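DNA helicase uvsW (PDB 1RIF) couples ATP hydrolysis to 3'-5' unwinding of duplex DNA and drives Holliday junction branch migration in phage T4 recombination, repair and replication fork processing. Local coordinates at residues H235-G239 / K240-S244. The protein carries 1 engineered substitution. Sequence-based numbering, arbitrary orientation.
Sequences HLATG and KSISS
T238 and S241 meet at the first turn of helix 239-245, a compact example of N-capping. The hydroxyl OG1 of T238 accepts the backbone N-H of S241 over 3.2 Å, with an angle of 160° at the hydrogen. The first torsion of T238 (chi1 68°) sets OG1 between the residue's own N and carbonyl carbon, turned to the N-H of S241 three residues on. T238 O is the acceptor of the first i to i+4 bond of the helix, taking the N-H of I242 at 3.1 Å in an almost straight bond, and I242 CG1 lies 3.3 Å from that oxygen. One step on, G239 O is gripped twice by S243, through N at 2.9 Å and through OG at 2.6 Å. This second bond is possible because S243 OG folds back between its own N and carbonyl carbon (chi1 54°), letting the serine hydroxyl reach back to the preceding turn. The capped turn lies in the helicase ATP-binding domain, within the N-terminal part of the superfamily 2 enzyme that was crystallised, where the loop from strand 226-232 runs into helix 239-245 just after the predicted DEAH box (here D-E-C-H), whose last residue is H235. A water bridges the two segments, accepting from T238 N at 2.9 Å and hydrogen-bonding S241 OG at 2.8 Å. On the buried side, A237 CB makes a loose apolar approach to I242 CG1 at 4.5 Å. I242 packs on Y272 and M275 of helix 269-276, and the hydroxyl of Y272 also hydrogen-bonds A237 O, tying the loop and the new helix to the same neighbour. W212 touches both A237 and S241 from helix 212-215.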
loop_
_atom_site.group_PDB
_atom_site.type_symbol
_atom_site.label_atom_id
_atom_site.label_comp_id
_atom_site.label_asym_id
_atom_site.label_seq_id
_atom_site.Cartn_x
_atom_site.Cartn_y
_atom_site.Cartn_z
ATOM N N HIS A 235 -2.151 -9.518 -4.547
ATOM C CA HIS A 235 -1.342 -10.518 -5.236
ATOM C C HIS A 235 -1.696 -10.555 -6.726
ATOM O O HIS A 235 -0.969 -11.126 -7.540
ATOM C CB HIS A 235 -1.510 -11.909 -4.576
ATOM C CG HIS A 235 -2.912 -12.433 -4.593
ATOM N ND1 HIS A 235 -3.365 -13.319 -5.548
ATOM C CD2 HIS A 235 -3.966 -12.186 -3.783
ATOM C CE1 HIS A 235 -4.637 -13.594 -5.325
ATOM N NE2 HIS A 235 -5.026 -12.919 -4.260
ATOM N N LEU A 236 -2.806 -9.916 -7.080
ATOM C CA LEU A 236 -3.241 -9.870 -8.468
ATOM C C LEU A 236 -2.658 -8.647 -9.164
ATOM O O LEU A 236 -2.761 -8.496 -10.380
ATOM C CB LEU A 236 -4.765 -9.839 -8.531
ATOM C CG LEU A 236 -5.447 -11.050 -7.891
ATOM C CD1 LEU A 236 -6.941 -10.805 -7.807
ATOM C CD2 LEU A 236 -5.137 -12.305 -8.695
ATOM N N ALA A 237 -2.044 -7.766 -8.383
ATOM C CA ALA A 237 -1.439 -6.561 -8.937
ATOM C C ALA A 237 -0.164 -6.938 -9.684
ATOM O O ALA A 237 0.551 -7.850 -9.273
ATOM C CB ALA A 237 -1.118 -5.584 -7.820
ATOM N N THR A 238 0.118 -6.242 -10.784
ATOM C CA THR A 238 1.331 -6.510 -11.560
ATOM C C THR A 238 2.431 -5.510 -11.200
ATOM O O THR A 238 2.162 -4.434 -10.654
ATOM C CB THR A 238 1.083 -6.430 -13.077
ATOM O OG1 THR A 238 0.790 -5.077 -13.444
ATOM C CG2 THR A 238 -0.083 -7.327 -13.476
ATOM N N GLY A 239 3.669 -5.880 -11.512
ATOM C CA GLY A 239 4.801 -5.026 -11.213
ATOM C C GLY A 239 4.752 -3.765 -12.030
ATOM O O GLY A 239 5.260 -2.726 -11.619
ATOM N N LYS A 240 4.133 -3.865 -13.197
ATOM C CA LYS A 240 3.998 -2.727 -14.088
ATOM C C LYS A 240 3.066 -1.693 -13.464
ATOM O O LYS A 240 3.357 -0.494 -13.473
ATOM C CB LYS A 240 3.457 -3.188 -15.440
ATOM C CG LYS A 240 3.401 -2.085 -16.486
ATOM C CD LYS A 240 3.009 -2.628 -17.855
ATOM C CE LYS A 240 4.158 -3.437 -18.484
ATOM N NZ LYS A 240 4.630 -4.620 -17.674
ATOM N N SER A 241 1.948 -2.164 -12.915
ATOM C CA SER A 241 0.984 -1.283 -12.268
ATOM C C SER A 241 1.644 -0.595 -11.076
ATOM O O SER A 241 1.623 0.630 -10.957
ATOM C CB SER A 241 -0.233 -2.083 -11.788
ATOM O OG SER A 241 -1.053 -2.470 -12.874
ATOM N N ILE A 242 2.232 -1.397 -10.196
ATOM C CA ILE A 242 2.899 -0.887 -9.007
ATOM C C ILE A 242 3.935 0.164 -9.354
ATOM O O ILE A 242 3.864 1.294 -8.873
ATOM C CB ILE A 242 3.592 -2.031 -8.225
ATOM C CG1 ILE A 242 2.531 -3.001 -7.683
ATOM C CG2 ILE A 242 4.456 -1.454 -7.108
ATOM C CD1 ILE A 242 3.097 -4.254 -7.040
ATOM N N SER A 243 4.898 -0.196 -10.195
ATOM C CA SER A 243 5.932 0.758 -10.551
ATOM C C SER A 243 5.354 1.958 -11.286
ATOM O O SER A 243 5.976 3.019 -11.344
ATOM C CB SER A 243 7.038 0.082 -11.382
ATOM O OG SER A 243 6.523 -0.592 -12.509
ATOM N N SER A 244 4.145 1.802 -11.817
ATOM C CA SER A 244 3.482 2.874 -12.550
ATOM C C SER A 244 2.891 3.991 -11.670
ATOM O O SER A 244 2.901 5.154 -12.067
ATOM C CB SER A 244 2.382 2.285 -13.438
ATOM O OG SER A 244 1.841 3.268 -14.290
HETATM O O HOH W 1 -2.188 -4.672 -11.548
#